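Local coordinates for protein dihydrofolate reductase (Enterococcus faecalis, PDB 4M7U) that probably catalyses the NADPH-dependent reduction of 7,8-dihydrofolate to tetrahydrofolate, a key step in folate metabolism that supports glycine, purine and DNA precursor synthesis, at residues A11-E25 and Y122-F136. Residues are numbered along the deposited sequence; the frame is centred on the assembly and turned at random.
Sequences AAIWAQDEQGVIGKE and YRTMIHETFEGDTFF. With NAP (NADP nicotinamide-adenine-dinucleotide phosphate), chain B.
Asp17 OD2 takes two donors: Phe130 N at 2.9 Å, nearly along the C-O axis, and Gln19 NE2, on the syn side. Gln19 NE2 also donates to Phe130 O (2.7 Å), so amide and carboxylate clasp both polar backbone atoms of Phe130. Gln19 N reaches Asp17 OD1 from one face, closing an Asx turn at the start of the type I turn 17-20, and Val21 N reaches it from the other. A short side chain with two acceptors suits this junction. Gly20 ends the turn at a positive phi, where a side chain would crowd the preceding carbonyl.

Before the turn, strands 11-17 and 122-126 run parallel, joined by five backbone bonds. Trp14 CG sits between its backbone N and carbonyl carbon (chi1 77°), bringing the indole across between two neighbours: Phe136 stacks offset on one face (centroids 4.1 Å apart, planes at 9°), while Arg123 CB and CG cover the other, leaving its guanidinium to pair with Glu165. Trp14 NE1 meets a lone pair of Gln16 OE1 (2.8 Å, nearly straight at 175° at the hydrogen), fixing the indole's rotation.

Beyond the turn, antiparallel strands 21-23 and 134-135 hold two classic beta bulges: Ile22 N and, weakly, Gly23 N meet Thr134 O, while Asp133 N and Thr134 N share Gly23 O. Gly132 passes too close to Val21 CG1 and Gly23 O for any CB. Asp133 OD2 holds Glu25 N (2.8 Å). In this dihydrofolate reductase fold, strand 9-17 of the mixed sheet runs into 17-25, the family's active-site loop, which borders the nicotinamide site and binds NADP through Ile22.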
# COMPACT_ATOMS: atom_id res chain seq x y z
N ALA A 11 5.63 -5.29 2.83
CA ALA A 11 5.06 -4.31 3.74
C ALA A 11 3.80 -3.82 3.07
O ALA A 11 3.79 -3.58 1.86
CB ALA A 11 6.02 -3.14 3.94
N ALA A 12 2.72 -3.66 3.84
CA ALA A 12 1.55 -2.95 3.32
C ALA A 12 1.55 -1.53 3.91
O ALA A 12 1.77 -1.35 5.11
CB ALA A 12 0.27 -3.69 3.67
N ILE A 13 1.35 -0.54 3.05
CA ILE A 13 1.32 0.86 3.50
C ILE A 13 0.07 1.57 2.99
O ILE A 13 -0.29 1.44 1.81
CB ILE A 13 2.58 1.63 3.07
CG1 ILE A 13 2.56 3.04 3.67
CG2 ILE A 13 2.64 1.74 1.57
CD1 ILE A 13 3.88 3.76 3.54
N TRP A 14 -0.61 2.30 3.86
CA TRP A 14 -1.79 3.02 3.43
C TRP A 14 -2.15 4.11 4.41
O TRP A 14 -1.67 4.11 5.55
CB TRP A 14 -2.99 2.07 3.20
CG TRP A 14 -3.67 1.58 4.45
CD1 TRP A 14 -4.82 2.09 5.01
CD2 TRP A 14 -3.24 0.50 5.29
NE1 TRP A 14 -5.13 1.38 6.15
CE2 TRP A 14 -4.18 0.41 6.35
CE3 TRP A 14 -2.17 -0.40 5.25
CZ2 TRP A 14 -4.07 -0.57 7.35
CZ3 TRP A 14 -2.06 -1.36 6.24
CH2 TRP A 14 -3.01 -1.43 7.29
N ALA A 15 -2.96 5.05 3.94
CA ALA A 15 -3.59 6.03 4.81
C ALA A 15 -5.09 5.79 4.75
O ALA A 15 -5.64 5.48 3.68
CB ALA A 15 -3.27 7.44 4.36
N GLN A 16 -5.75 5.91 5.89
CA GLN A 16 -7.21 5.83 5.95
C GLN A 16 -7.76 6.85 6.95
O GLN A 16 -7.01 7.32 7.83
CB GLN A 16 -7.65 4.43 6.37
CG GLN A 16 -7.27 4.09 7.81
CD GLN A 16 -7.81 2.76 8.25
OE1 GLN A 16 -7.35 1.70 7.79
NE2 GLN A 16 -8.79 2.79 9.15
N ASP A 17 -9.05 7.16 6.82
CA ASP A 17 -9.74 8.06 7.76
C ASP A 17 -10.37 7.24 8.90
O ASP A 17 -10.23 6.02 8.93
CB ASP A 17 -10.76 8.97 7.03
CG ASP A 17 -12.09 8.29 6.74
OD1 ASP A 17 -12.24 7.04 6.94
OD2 ASP A 17 -13.01 9.02 6.27
N GLU A 18 -11.05 7.89 9.84
CA GLU A 18 -11.57 7.14 10.99
C GLU A 18 -12.74 6.19 10.64
O GLU A 18 -13.15 5.37 11.47
CB GLU A 18 -11.90 8.08 12.17
CG GLU A 18 -12.72 9.29 11.79
CD GLU A 18 -12.77 10.36 12.89
OE1 GLU A 18 -11.95 10.32 13.84
OE2 GLU A 18 -13.64 11.26 12.78
N GLN A 19 -13.26 6.27 9.42
CA GLN A 19 -14.29 5.33 8.98
C GLN A 19 -13.68 4.13 8.28
O GLN A 19 -14.38 3.16 7.98
CB GLN A 19 -15.24 6.02 8.00
CG GLN A 19 -15.91 7.25 8.55
CD GLN A 19 -16.56 8.07 7.46
OE1 GLN A 19 -17.77 8.32 7.49
NE2 GLN A 19 -15.76 8.49 6.47
N GLY A 20 -12.39 4.20 7.98
CA GLY A 20 -11.75 3.18 7.17
C GLY A 20 -11.76 3.53 5.68
O GLY A 20 -11.38 2.71 4.85
N VAL A 21 -12.19 4.74 5.34
CA VAL A 21 -12.14 5.17 3.93
C VAL A 21 -10.70 5.30 3.43
O VAL A 21 -9.88 5.96 4.09
CB VAL A 21 -12.83 6.55 3.69
CG1 VAL A 21 -12.63 6.99 2.24
CG2 VAL A 21 -14.33 6.51 4.03
N ILE A 22 -10.40 4.70 2.27
CA ILE A 22 -9.08 4.83 1.63
C ILE A 22 -9.11 5.47 0.24
O ILE A 22 -8.08 5.87 -0.30
CB ILE A 22 -8.35 3.48 1.50
CG1 ILE A 22 -9.19 2.48 0.70
CG2 ILE A 22 -7.96 2.94 2.87
CD1 ILE A 22 -8.45 1.18 0.34
N GLY A 23 -10.30 5.57 -0.33
CA GLY A 23 -10.43 6.18 -1.64
C GLY A 23 -11.85 6.56 -2.03
O GLY A 23 -12.84 6.11 -1.43
N LYS A 24 -11.94 7.41 -3.05
CA LYS A 24 -13.21 7.83 -3.64
C LYS A 24 -13.02 8.07 -5.14
O LYS A 24 -12.21 8.94 -5.52
CB LYS A 24 -13.69 9.12 -3.00
CG LYS A 24 -14.86 9.76 -3.75
CD LYS A 24 -15.31 11.05 -3.10
CE LYS A 24 -16.74 11.44 -3.53
NZ LYS A 24 -16.90 11.71 -4.99
N GLU A 25 -13.75 7.33 -5.97
CA GLU A 25 -13.67 7.48 -7.44
C GLU A 25 -12.21 7.40 -7.90
O GLU A 25 -11.71 8.30 -8.59
CB GLU A 25 -14.32 8.80 -7.90
CG GLU A 25 -15.85 8.78 -7.96
CD GLU A 25 -16.47 10.16 -7.71
OE1 GLU A 25 -15.79 11.03 -7.12
OE2 GLU A 25 -17.64 10.38 -8.10
N TYR A 122 2.25 -0.48 7.65
CA TYR A 122 2.43 0.94 7.93
C TYR A 122 1.12 1.65 7.65
O TYR A 122 0.71 1.79 6.49
CB TYR A 122 3.51 1.51 7.02
CG TYR A 122 4.88 0.93 7.27
CD1 TYR A 122 5.53 0.20 6.28
CD2 TYR A 122 5.54 1.12 8.48
CE1 TYR A 122 6.79 -0.32 6.48
CE2 TYR A 122 6.81 0.60 8.70
CZ TYR A 122 7.43 -0.13 7.70
OH TYR A 122 8.68 -0.65 7.90
N ARG A 123 0.45 2.11 8.70
CA ARG A 123 -0.85 2.78 8.54
C ARG A 123 -0.82 4.21 9.03
O ARG A 123 -0.38 4.50 10.16
CB ARG A 123 -1.95 2.02 9.29
CG ARG A 123 -3.33 2.69 9.17
CD ARG A 123 -4.42 1.84 9.81
NE ARG A 123 -4.46 2.00 11.26
CZ ARG A 123 -5.51 1.68 12.01
NH1 ARG A 123 -6.60 1.17 11.45
NH2 ARG A 123 -5.47 1.89 13.32
N THR A 124 -1.29 5.13 8.18
CA THR A 124 -1.49 6.51 8.61
C THR A 124 -2.96 6.68 8.96
O THR A 124 -3.83 6.66 8.08
CB THR A 124 -1.14 7.51 7.51
OG1 THR A 124 0.25 7.38 7.17
CG2 THR A 124 -1.43 8.95 7.98
N MET A 125 -3.26 6.82 10.24
CA MET A 125 -4.64 6.97 10.70
C MET A 125 -4.99 8.45 10.76
O MET A 125 -4.41 9.21 11.53
CB MET A 125 -4.82 6.29 12.07
CG MET A 125 -6.24 6.39 12.65
SD MET A 125 -7.56 5.91 11.50
CE MET A 125 -7.68 4.19 11.84
N ILE A 126 -5.93 8.87 9.91
CA ILE A 126 -6.32 10.28 9.85
C ILE A 126 -7.61 10.50 10.62
O ILE A 126 -8.66 9.92 10.30
CB ILE A 126 -6.49 10.74 8.39
CG1 ILE A 126 -5.22 10.42 7.57
CG2 ILE A 126 -6.79 12.20 8.33
CD1 ILE A 126 -5.34 10.74 6.07
N HIS A 127 -7.54 11.35 11.65
CA HIS A 127 -8.66 11.54 12.57
C HIS A 127 -9.62 12.61 12.05
O HIS A 127 -9.66 13.74 12.54
CB HIS A 127 -8.14 11.86 13.97
CG HIS A 127 -7.12 10.88 14.46
ND1 HIS A 127 -7.44 9.58 14.80
CD2 HIS A 127 -5.79 11.01 14.67
CE1 HIS A 127 -6.35 8.95 15.20
NE2 HIS A 127 -5.34 9.79 15.13
N GLU A 128 -10.37 12.22 11.03
CA GLU A 128 -11.36 13.08 10.40
C GLU A 128 -12.18 12.14 9.54
O GLU A 128 -11.74 11.02 9.22
CB GLU A 128 -10.68 14.16 9.55
CG GLU A 128 -11.60 15.31 9.10
CD GLU A 128 -12.66 15.63 10.14
OE1 GLU A 128 -12.41 16.48 11.00
OE2 GLU A 128 -13.75 15.01 10.09
N THR A 129 -13.38 12.57 9.18
CA THR A 129 -14.21 11.74 8.30
C THR A 129 -14.38 12.40 6.94
O THR A 129 -14.60 13.61 6.85
CB THR A 129 -15.59 11.43 8.90
OG1 THR A 129 -16.31 12.65 9.10
CG2 THR A 129 -15.45 10.72 10.21
N PHE A 130 -14.25 11.60 5.89
CA PHE A 130 -14.42 12.08 4.52
C PHE A 130 -15.43 11.19 3.78
O PHE A 130 -15.77 10.09 4.26
CB PHE A 130 -13.08 12.06 3.77
CG PHE A 130 -11.99 12.84 4.45
CD1 PHE A 130 -11.25 12.28 5.48
CD2 PHE A 130 -11.70 14.14 4.06
CE1 PHE A 130 -10.22 13.00 6.12
CE2 PHE A 130 -10.67 14.86 4.68
CZ PHE A 130 -9.94 14.29 5.72
N GLU A 131 -15.90 11.65 2.63
CA GLU A 131 -16.81 10.86 1.81
C GLU A 131 -15.96 10.03 0.86
O GLU A 131 -15.07 10.57 0.19
CB GLU A 131 -17.78 11.76 1.02
CG GLU A 131 -18.87 12.39 1.87
CD GLU A 131 -19.86 13.25 1.08
OE1 GLU A 131 -19.83 13.25 -0.18
OE2 GLU A 131 -20.67 13.94 1.73
N GLY A 132 -16.23 8.73 0.83
CA GLY A 132 -15.52 7.85 -0.08
C GLY A 132 -16.38 6.64 -0.40
O GLY A 132 -17.44 6.45 0.21
N ASP A 133 -15.91 5.81 -1.33
CA ASP A 133 -16.66 4.64 -1.76
C ASP A 133 -15.85 3.36 -1.56
O ASP A 133 -16.36 2.26 -1.76
CB ASP A 133 -17.06 4.79 -3.22
CG ASP A 133 -15.88 5.11 -4.11
OD1 ASP A 133 -14.80 4.54 -3.87
OD2 ASP A 133 -16.01 5.96 -5.03
N THR A 134 -14.58 3.51 -1.17
CA THR A 134 -13.69 2.36 -1.00
C THR A 134 -13.05 2.33 0.39
O THR A 134 -12.43 3.31 0.83
CB THR A 134 -12.57 2.37 -2.05
OG1 THR A 134 -13.12 2.60 -3.35
CG2 THR A 134 -11.82 1.03 -2.03
N PHE A 135 -13.17 1.19 1.05
CA PHE A 135 -12.77 1.07 2.44
C PHE A 135 -11.66 0.07 2.61
O PHE A 135 -11.55 -0.89 1.83
CB PHE A 135 -13.98 0.64 3.27
CG PHE A 135 -15.10 1.65 3.26
CD1 PHE A 135 -15.94 1.75 2.16
CD2 PHE A 135 -15.27 2.51 4.32
CE1 PHE A 135 -16.96 2.70 2.13
CE2 PHE A 135 -16.29 3.46 4.30
CZ PHE A 135 -17.13 3.55 3.21
N PHE A 136 -10.83 0.28 3.62
CA PHE A 136 -9.87 -0.74 3.98
C PHE A 136 -10.66 -1.99 4.35
O PHE A 136 -11.66 -1.91 5.05
CB PHE A 136 -8.99 -0.30 5.15
CG PHE A 136 -7.86 -1.22 5.38
CD1 PHE A 136 -6.74 -1.17 4.55
CD2 PHE A 136 -7.93 -2.19 6.36
CE1 PHE A 136 -5.70 -2.06 4.73
CE2 PHE A 136 -6.89 -3.07 6.55
CZ PHE A 136 -5.78 -3.00 5.73
PA NAP B . -7.92 -2.30 -6.41
O1A NAP B . -7.59 -3.32 -5.28
O2A NAP B . -6.92 -1.17 -6.47
O5B NAP B . -7.86 -3.03 -7.80
C5B NAP B . -8.69 -4.13 -8.05
C4B NAP B . -8.28 -4.83 -9.31
O4B NAP B . -6.86 -5.33 -9.33
C3B NAP B . -9.13 -5.91 -9.92
O3B NAP B . -10.38 -5.63 -10.43
C2B NAP B . -8.16 -6.61 -10.80
O2B NAP B . -7.92 -6.13 -12.07
C1B NAP B . -7.04 -6.73 -9.79
N9A NAP B . -6.52 -7.80 -8.99
C8A NAP B . -6.58 -7.84 -7.66
N7A NAP B . -6.13 -9.13 -7.26
C5A NAP B . -5.82 -9.86 -8.41
C6A NAP B . -5.34 -11.16 -8.58
N6A NAP B . -5.08 -11.99 -7.43
N1A NAP B . -5.13 -11.60 -9.82
C2A NAP B . -5.37 -10.81 -10.91
N3A NAP B . -5.85 -9.51 -10.74
C4A NAP B . -6.06 -9.08 -9.49
O3 NAP B . -9.39 -1.73 -6.28
PN NAP B . -10.23 -1.62 -4.94
O1N NAP B . -10.63 -3.05 -4.45
O2N NAP B . -9.47 -0.91 -3.84
O5D NAP B . -11.48 -0.73 -5.32
C5D NAP B . -11.31 0.20 -6.36
C4D NAP B . -12.53 0.57 -7.19
O4D NAP B . -13.82 -0.10 -6.93
C3D NAP B . -12.84 2.03 -7.51
O3D NAP B . -12.72 2.47 -8.75
C2D NAP B . -14.15 2.30 -6.82
O2D NAP B . -14.95 3.35 -7.21
C1D NAP B . -14.80 0.95 -6.60
N1N NAP B . -15.87 0.66 -5.68
C2N NAP B . -17.21 1.22 -5.70
C3N NAP B . -18.28 0.72 -4.72
C7N NAP B . -19.69 0.78 -5.19
O7N NAP B . -19.92 0.51 -6.36
N7N NAP B . -20.65 1.52 -4.43
C4N NAP B . -17.87 -0.11 -3.48
C5N NAP B . -16.35 -0.41 -3.39
C6N NAP B . -15.36 0.13 -4.44
P2B NAP B . -8.85 -6.63 -13.23
O1X NAP B . -10.33 -6.21 -12.91
O2X NAP B . -8.40 -5.91 -14.54
O3X NAP B . -8.74 -8.13 -13.34
O HOH W 1 -14.77 14.05 12.81